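Protein Niban 2 (Homo sapiens, PDB 7CTP) may suppress apoptosis and promote melanoma cell invasion, and has been linked to cadherin binding and transcription coactivation. Local coordinates at residues 87-90 against 96-99; 494-499 against 539-544; 14-19 against 246-251. All blocks are in the same frame, centred on the assembly; numbering follows the deposited sequence.

The three contacts belong to separate parts of the chain, with no atoms of one touching another. Interaction 1 is a buried strand pair inside the PH domain, and its main bonds run between backbone atoms. Interactions 2 and 3 each join two helices through side chains. Interaction 2 is buried and its cross-contact is apolar, whereas interaction 3 sits partly at the surface and adds a salt bridge to one apolar touch. Along the sequence interaction 1 is nested within the long loop that interaction 3 closes; interaction 2 follows both. Helix 260-337 borders both helical contacts, and the centres of interactions 1 and 2 lie about 43 Å apart.

Interaction 1 (87-90 against 96-99); sequences RFSL and GLVL
L90 and V98 face each other as the hydrogen-bonded antiparallel pair of a beta hairpin. L90 N gives its hydrogen to V98 O at 2.7 Å, and V98 N returns one to L90 O at 2.8 Å; the N-H...O angles are 158° and 157°, so both bonds are nearly straight. The next pair, S89 with L99, is non-hydrogen-bonded, and its CA atoms are 4.5 Å apart. Here the backbones meet by CA-H...O contacts instead: S89 CA lies 3.4 Å from V98 O, and L99 CA lies 3.5 Å from F88 O.

Packing is tightest on the face that carries S89 and L99. With OG anti to the backbone N (chi1 160°), S89 directs its hydroxyl at L97, where OG comes to 3.2 Å from CD1. The CB of S89 also rests 3.6 Å from CD2 of L99. W182 of helix 176-194 touches S89, and L186 of the same helix touches L97, so this face is closed over by the C-terminal helix of the PH domain.

The L90 and V98 side chains share the other face but meet each other less closely: CB of V98 lies 3.5 Å from L90 O, a backbone atom. Y106 and I68 pack against L90, while P92 and P112 pack against V98. Toward the turn the contact thins out at G96, which is partly exposed and has a bound glycerol nearby.

Chemically, the pairing rests on two backbone bonds that are indifferent to side-chain identity, with mostly apolar groups on both faces. The S89 hydroxyl stands out, buried against the methyls of L97 and L99 with no hydrogen-bond partner in the model, which probably carries some desolvation cost.

Interaction 2 (494-499 against 539-544); sequences ALLQIS and VVLQTV
L496 reaches across to L541 and V544 with a single methyl group, and that methyl supplies both apolar contacts of this helix pair. Along its side chain, CB leaves the helix to one side of the line to 539-544 and has no close partner there. CG lies anti to the carbonyl carbon (chi1 -74°), and the chain then divides. CD1 finds nothing near on the opposing segment, whereas CD2 extends into the gap, 3.8 Å from V544 CG2 and 4.1 Å from L541 CG. The L496 side chain runs obliquely to both of its partners, so the touch is local: a methyl of L496 against a methyl of V544 and the branch carbon of L541.

V544 uses the same CG2 a second time, bringing it 4.1 Å from S499 OG. That hydroxyl is already engaged: S499 OG donates to L495 O at 2.8 Å within its own helix, and a chi1 of 64° folds it back toward this carbonyl. The backbone N of S499 reaches the same oxygen from the opposite face of its plane, so L495 O is gripped by two donors. S499 can therefore present its side chain to a valine methyl with its hydroxyl proton already given to the helix.

The contact is shallow for helices. Their local axes approach no closer than 10.7 Å, at an angle of 119°, and the nearest CA pair, L496 and L541, is 7.5 Å apart. Further along helix 532-555, I548 touches both L496 and S499, while I500 and L503 of helix 464-511 meet L541 and V544; V334 of helix 260-337 also packs on V544. The arrangement is that of steeply crossed helices packed through aliphatic side chains in the interior of the helical bundle built from helices 260-337, 342-378, 464-511 and 532-555.

Interaction 3 (14-19 against 246-251); sequences QHIAEK and PELKAE
K19 and E247 join the two helices by a salt bridge, with NZ of K19 donating to OE1 of E247 at 2.7 Å. The side chains approach from opposite directions. The ammonium group meets OE1 from above the carboxylate plane, 40° out of it, and stays 4.1 Å from OE2, so a single oxygen takes the bond. K19 runs extended as far as CE and then bends at its last torsion (chi4 -102°), which turns NZ to the glutamate.

Both residues are exposed, and this charged pair edges a small apolar touch: CD1 of I16 lies 4.0 Å from CD1 of L248, their side chains crossing at about a right angle. Helix 260-337 backs this touch, M277 packing on I16 and V274 on L248.

Other polar groups are satisfied nearby. E251 has its own salt bridge, to R12 on helix 10-48, making a second ionic link between the same two helices. K249 NZ bonds to S137 O, and the backbone oxygens of I16 and A17 accept from T20 OG1 and Q281 NE2. Within the segments, E251 N donates to E247 O at 3.0 Å.

An aliphatic touch on the buried side with salt bridges toward the solvent side is the pattern of amphipathic helices packed at a protein surface, here joining the long helix 10-48, near the N-terminus, to helix 232-252.

Interaction 1 (87-90 against 96-99)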
loop_
_atom_site.group_PDB
_atom_site.type_symbol
_atom_site.label_atom_id
_atom_site.label_comp_id
_atom_site.label_asym_id
_atom_site.label_seq_id
_atom_site.Cartn_x
_atom_site.Cartn_y
_atom_site.Cartn_z
ATOM N N ARG A 87 -19.328 -7.001 -21.750
ATOM C CA ARG A 87 -19.730 -6.434 -20.476
ATOM C C ARG A 87 -19.484 -4.939 -20.518
ATOM O O ARG A 87 -18.435 -4.490 -20.990
ATOM C CB ARG A 87 -18.959 -7.058 -19.298
ATOM C CG ARG A 87 -19.364 -8.478 -18.960
ATOM C CD ARG A 87 -20.620 -8.517 -18.105
ATOM N NE ARG A 87 -21.041 -9.883 -17.815
ATOM C CZ ARG A 87 -21.787 -10.626 -18.626
ATOM N NH1 ARG A 87 -22.204 -10.133 -19.786
ATOM N NH2 ARG A 87 -22.117 -11.860 -18.276
ATOM N N PHE A 88 -20.461 -4.168 -20.054
ATOM C CA PHE A 88 -20.228 -2.753 -19.809
ATOM C C PHE A 88 -19.481 -2.634 -18.492
ATOM O O PHE A 88 -19.983 -3.067 -17.448
ATOM C CB PHE A 88 -21.532 -1.964 -19.761
ATOM C CG PHE A 88 -21.333 -0.498 -19.511
ATOM C CD1 PHE A 88 -20.655 0.291 -20.425
ATOM C CD2 PHE A 88 -21.806 0.090 -18.347
ATOM C CE1 PHE A 88 -20.462 1.651 -20.185
ATOM C CE2 PHE A 88 -21.616 1.447 -18.102
ATOM C CZ PHE A 88 -20.947 2.224 -19.018
ATOM N N SER A 89 -18.276 -2.083 -18.546
ATOM C CA SER A 89 -17.370 -2.062 -17.408
ATOM C C SER A 89 -17.192 -0.620 -16.957
ATOM O O SER A 89 -16.900 0.257 -17.775
ATOM C CB SER A 89 -16.028 -2.694 -17.780
ATOM O OG SER A 89 -15.010 -2.287 -16.888
ATOM N N LEU A 90 -17.377 -0.377 -15.662
ATOM C CA LEU A 90 -17.411 0.972 -15.118
ATOM C C LEU A 90 -16.507 1.049 -13.900
ATOM O O LEU A 90 -16.518 0.146 -13.057
ATOM C CB LEU A 90 -18.846 1.370 -14.741
ATOM C CG LEU A 90 -19.187 2.822 -14.383
ATOM C CD1 LEU A 90 -20.655 3.064 -14.641
ATOM C CD2 LEU A 90 -18.861 3.147 -12.935
ATOM N N GLY A 96 -13.521 0.875 -7.615
ATOM C CA GLY A 96 -13.978 -0.472 -7.875
ATOM C C GLY A 96 -14.077 -0.721 -9.366
ATOM O O GLY A 96 -14.077 0.203 -10.179
ATOM N N LEU A 97 -14.109 -1.990 -9.748
ATOM C CA LEU A 97 -14.340 -2.362 -11.139
ATOM C C LEU A 97 -15.706 -3.033 -11.195
ATOM O O LEU A 97 -15.896 -4.111 -10.624
ATOM C CB LEU A 97 -13.228 -3.274 -11.658
ATOM C CG LEU A 97 -13.412 -3.840 -13.063
ATOM C CD1 LEU A 97 -13.550 -2.713 -14.089
ATOM C CD2 LEU A 97 -12.261 -4.760 -13.416
ATOM N N VAL A 98 -16.660 -2.392 -11.871
ATOM C CA VAL A 98 -18.061 -2.804 -11.858
ATOM C C VAL A 98 -18.459 -3.253 -13.256
ATOM O O VAL A 98 -18.325 -2.491 -14.220
ATOM C CB VAL A 98 -18.967 -1.667 -11.366
ATOM C CG1 VAL A 98 -20.367 -2.170 -11.196
ATOM C CG2 VAL A 98 -18.436 -1.112 -10.059
ATOM N N LEU A 99 -18.964 -4.480 -13.364
ATOM C CA LEU A 99 -19.308 -5.087 -14.646
ATOM C C LEU A 99 -20.819 -5.291 -14.736
ATOM O O LEU A 99 -21.412 -5.958 -13.879
ATOM C CB LEU A 99 -18.577 -6.417 -14.820
ATOM C CG LEU A 99 -17.064 -6.396 -14.566
ATOM C CD1 LEU A 99 -16.471 -7.794 -14.678
ATOM C CD2 LEU A 99 -16.382 -5.453 -15.536
#

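Interaction 2 (494-499 against 539-544)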
loop_
_atom_site.group_PDB
_atom_site.type_symbol
_atom_site.label_atom_id
_atom_site.label_comp_id
_atom_site.label_asym_id
_atom_site.label_seq_id
_atom_site.Cartn_x
_atom_site.Cartn_y
_atom_site.Cartn_z
ATOM N N ALA A 494 12.301 3.874 3.721
ATOM C CA ALA A 494 12.623 2.714 2.896
ATOM C C ALA A 494 13.934 2.070 3.331
ATOM O O ALA A 494 14.047 0.840 3.381
ATOM C CB ALA A 494 12.681 3.108 1.425
ATOM N N LEU A 495 14.945 2.890 3.635
ATOM C CA LEU A 495 16.215 2.343 4.100
ATOM C C LEU A 495 16.047 1.606 5.421
ATOM O O LEU A 495 16.666 0.557 5.635
ATOM C CB LEU A 495 17.244 3.458 4.243
ATOM C CG LEU A 495 17.781 4.035 2.937
ATOM C CD1 LEU A 495 18.713 5.192 3.245
ATOM C CD2 LEU A 495 18.515 2.952 2.198
ATOM N N LEU A 496 15.232 2.151 6.325
ATOM C CA LEU A 496 14.957 1.473 7.589
ATOM C C LEU A 496 14.225 0.159 7.358
ATOM O O LEU A 496 14.525 -0.852 8.001
ATOM C CB LEU A 496 14.135 2.386 8.496
ATOM C CG LEU A 496 14.880 3.556 9.135
ATOM C CD1 LEU A 496 13.924 4.497 9.822
ATOM C CD2 LEU A 496 15.913 3.033 10.118
ATOM N N GLN A 497 13.263 0.155 6.436
ATOM C CA GLN A 497 12.474 -1.047 6.187
ATOM C C GLN A 497 13.263 -2.133 5.464
ATOM O O GLN A 497 12.860 -3.296 5.505
ATOM C CB GLN A 497 11.215 -0.682 5.402
ATOM C CG GLN A 497 10.208 0.068 6.260
ATOM C CD GLN A 497 8.962 0.482 5.505
ATOM O OE1 GLN A 497 8.654 -0.056 4.443
ATOM N NE2 GLN A 497 8.214 1.405 6.081
ATOM N N ILE A 498 14.373 -1.788 4.815
ATOM C CA ILE A 498 15.259 -2.806 4.251
ATOM C C ILE A 498 16.288 -3.277 5.274
ATOM O O ILE A 498 16.577 -4.473 5.377
ATOM C CB ILE A 498 15.941 -2.273 2.979
ATOM C CG1 ILE A 498 14.930 -2.168 1.826
ATOM C CG2 ILE A 498 17.126 -3.171 2.603
ATOM C CD1 ILE A 498 15.315 -1.165 0.760
ATOM N N SER A 499 16.836 -2.358 6.065
ATOM C CA SER A 499 17.988 -2.692 6.901
ATOM C C SER A 499 17.591 -3.341 8.227
ATOM O O SER A 499 18.284 -4.245 8.706
ATOM C CB SER A 499 18.818 -1.429 7.135
ATOM O OG SER A 499 18.086 -0.468 7.872
ATOM N N VAL A 539 16.060 -0.032 19.886
ATOM C CA VAL A 539 17.505 -0.030 20.122
ATOM C C VAL A 539 18.249 -0.372 18.836
ATOM O O VAL A 539 19.226 0.289 18.460
ATOM C CB VAL A 539 17.869 -0.998 21.261
ATOM C CG1 VAL A 539 19.381 -1.289 21.265
ATOM C CG2 VAL A 539 17.442 -0.413 22.605
ATOM N N VAL A 540 17.771 -1.391 18.122
ATOM C CA VAL A 540 18.396 -1.776 16.856
ATOM C C VAL A 540 18.265 -0.655 15.830
ATOM O O VAL A 540 19.211 -0.353 15.087
ATOM C CB VAL A 540 17.785 -3.087 16.337
ATOM C CG1 VAL A 540 18.333 -3.409 14.950
ATOM C CG2 VAL A 540 18.073 -4.214 17.312
ATOM N N LEU A 541 17.082 -0.037 15.757
ATOM C CA LEU A 541 16.868 1.064 14.821
ATOM C C LEU A 541 17.895 2.165 15.027
ATOM O O LEU A 541 18.375 2.766 14.059
ATOM C CB LEU A 541 15.449 1.627 14.969
ATOM C CG LEU A 541 15.027 2.810 14.087
ATOM C CD1 LEU A 541 13.561 2.687 13.709
ATOM C CD2 LEU A 541 15.269 4.155 14.773
ATOM N N GLN A 542 18.242 2.450 16.285
ATOM C CA GLN A 542 19.142 3.566 16.552
ATOM C C GLN A 542 20.557 3.278 16.063
ATOM O O GLN A 542 21.318 4.215 15.803
ATOM C CB GLN A 542 19.142 3.904 18.041
ATOM C CG GLN A 542 17.913 4.698 18.484
ATOM C CD GLN A 542 17.716 5.973 17.685
ATOM O OE1 GLN A 542 18.667 6.714 17.431
ATOM N NE2 GLN A 542 16.475 6.240 17.291
ATOM N N THR A 543 20.916 2.002 15.892
ATOM C CA THR A 543 22.260 1.673 15.420
ATOM C C THR A 543 22.447 1.972 13.935
ATOM O O THR A 543 23.581 2.182 13.490
ATOM C CB THR A 543 22.581 0.204 15.693
ATOM O OG1 THR A 543 21.793 -0.627 14.828
ATOM C CG2 THR A 543 22.299 -0.147 17.127
ATOM N N VAL A 544 21.373 1.986 13.143
ATOM C CA VAL A 544 21.503 2.377 11.740
ATOM C C VAL A 544 21.155 3.834 11.494
ATOM O O VAL A 544 21.407 4.338 10.387
ATOM C CB VAL A 544 20.634 1.507 10.808
ATOM C CG1 VAL A 544 21.165 0.114 10.736
ATOM C CG2 VAL A 544 19.178 1.528 11.250
#

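Interaction 3 (14-19 against 246-251)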
loop_
_atom_site.group_PDB
_atom_site.type_symbol
_atom_site.label_atom_id
_atom_site.label_comp_id
_atom_site.label_asym_id
_atom_site.label_seq_id
_atom_site.Cartn_x
_atom_site.Cartn_y
_atom_site.Cartn_z
ATOM N N GLN A 14 -14.693 -27.011 7.823
ATOM C CA GLN A 14 -14.569 -26.855 9.272
ATOM C C GLN A 14 -13.105 -26.914 9.703
ATOM O O GLN A 14 -12.674 -26.149 10.578
ATOM C CB GLN A 14 -15.393 -27.916 9.995
ATOM C CG GLN A 14 -15.324 -27.811 11.526
ATOM C CD GLN A 14 -15.785 -26.459 12.043
ATOM O OE1 GLN A 14 -15.122 -25.841 12.882
ATOM N NE2 GLN A 14 -16.927 -25.992 11.549
ATOM N N HIS A 15 -12.323 -27.794 9.083
ATOM C CA HIS A 15 -10.903 -27.859 9.410
ATOM C C HIS A 15 -10.212 -26.547 9.056
ATOM O O HIS A 15 -9.410 -26.020 9.842
ATOM C CB HIS A 15 -10.248 -29.029 8.675
ATOM C CG HIS A 15 -10.605 -30.373 9.234
ATOM N ND1 HIS A 15 -10.512 -30.673 10.579
ATOM C CD2 HIS A 15 -11.038 -31.505 8.626
ATOM C CE1 HIS A 15 -10.881 -31.929 10.773
ATOM N NE2 HIS A 15 -11.204 -32.456 9.605
ATOM N N ILE A 16 -10.532 -25.992 7.884
ATOM C CA ILE A 16 -9.916 -24.729 7.478
ATOM C C ILE A 16 -10.303 -23.616 8.444
ATOM O O ILE A 16 -9.459 -22.811 8.851
ATOM C CB ILE A 16 -10.297 -24.372 6.031
ATOM C CG1 ILE A 16 -9.632 -25.330 5.042
ATOM C CG2 ILE A 16 -9.891 -22.926 5.733
ATOM C CD1 ILE A 16 -10.316 -25.386 3.695
ATOM N N ALA A 17 -11.578 -23.566 8.848
ATOM C CA ALA A 17 -12.011 -22.526 9.780
ATOM C C ALA A 17 -11.300 -22.660 11.118
ATOM O O ALA A 17 -10.981 -21.651 11.764
ATOM C CB ALA A 17 -13.524 -22.574 9.982
ATOM N N GLU A 18 -11.068 -23.897 11.564
ATOM C CA GLU A 18 -10.358 -24.103 12.822
ATOM C C GLU A 18 -8.931 -23.578 12.734
ATOM O O GLU A 18 -8.459 -22.869 13.632
ATOM C CB GLU A 18 -10.375 -25.589 13.195
ATOM C CG GLU A 18 -11.735 -26.050 13.725
ATOM C CD GLU A 18 -11.861 -27.565 13.835
ATOM O OE1 GLU A 18 -12.986 -28.046 14.099
ATOM O OE2 GLU A 18 -10.842 -28.265 13.655
ATOM N N LYS A 19 -8.229 -23.920 11.652
ATOM C CA LYS A 19 -6.862 -23.436 11.465
ATOM C C LYS A 19 -6.835 -21.918 11.323
ATOM O O LYS A 19 -5.942 -21.256 11.862
ATOM C CB LYS A 19 -6.228 -24.095 10.242
ATOM C CG LYS A 19 -6.077 -25.613 10.368
ATOM C CD LYS A 19 -5.583 -26.229 9.058
ATOM C CE LYS A 19 -5.489 -27.747 9.149
ATOM N NZ LYS A 19 -4.084 -28.207 9.343
ATOM N N PRO A 246 0.140 -23.692 1.542
ATOM C CA PRO A 246 1.018 -24.835 1.238
ATOM C C PRO A 246 0.456 -26.187 1.642
ATOM O O PRO A 246 0.453 -27.116 0.826
ATOM C CB PRO A 246 2.295 -24.496 2.015
ATOM C CG PRO A 246 2.335 -23.023 2.002
ATOM C CD PRO A 246 0.894 -22.597 2.182
ATOM N N GLU A 247 -0.009 -26.338 2.885
ATOM C CA GLU A 247 -0.493 -27.654 3.290
ATOM C C GLU A 247 -1.828 -27.973 2.617
ATOM O O GLU A 247 -2.100 -29.132 2.299
ATOM C CB GLU A 247 -0.583 -27.752 4.817
ATOM C CG GLU A 247 -1.688 -26.945 5.414
ATOM C CD GLU A 247 -1.664 -26.868 6.944
ATOM O OE1 GLU A 247 -2.042 -27.871 7.593
ATOM O OE2 GLU A 247 -1.316 -25.795 7.494
ATOM N N LEU A 248 -2.666 -26.957 2.362
ATOM C CA LEU A 248 -3.910 -27.222 1.641
ATOM C C LEU A 248 -3.621 -27.666 0.216
ATOM O O LEU A 248 -4.270 -28.584 -0.300
ATOM C CB LEU A 248 -4.819 -25.990 1.653
ATOM C CG LEU A 248 -6.263 -26.185 1.193
ATOM C CD1 LEU A 248 -7.025 -27.084 2.162
ATOM C CD2 LEU A 248 -6.967 -24.839 1.028
ATOM N N LYS A 249 -2.649 -27.024 -0.433
ATOM C CA LYS A 249 -2.228 -27.437 -1.766
ATOM C C LYS A 249 -1.616 -28.834 -1.745
ATOM O O LYS A 249 -1.880 -29.648 -2.638
ATOM C CB LYS A 249 -1.233 -26.414 -2.315
ATOM C CG LYS A 249 -0.971 -26.499 -3.807
ATOM C CD LYS A 249 -0.033 -25.373 -4.233
ATOM C CE LYS A 249 -0.763 -24.048 -4.413
ATOM N NZ LYS A 249 0.135 -22.985 -4.978
ATOM N N ALA A 250 -0.798 -29.124 -0.730
ATOM C CA ALA A 250 -0.187 -30.447 -0.616
ATOM C C ALA A 250 -1.244 -31.531 -0.455
ATOM O O ALA A 250 -1.067 -32.659 -0.934
ATOM C CB ALA A 250 0.801 -30.477 0.551
ATOM N N GLU A 251 -2.354 -31.210 0.208
ATOM C CA GLU A 251 -3.384 -32.210 0.467
ATOM C C GLU A 251 -4.326 -32.370 -0.722
ATOM O O GLU A 251 -4.647 -33.494 -1.125
ATOM C CB GLU A 251 -4.169 -31.829 1.722
ATOM C CG GLU A 251 -5.263 -32.822 2.095
ATOM C CD GLU A 251 -5.650 -32.723 3.553
ATOM O OE1 GLU A 251 -5.743 -31.585 4.061
ATOM O OE2 GLU A 251 -5.862 -33.777 4.190
#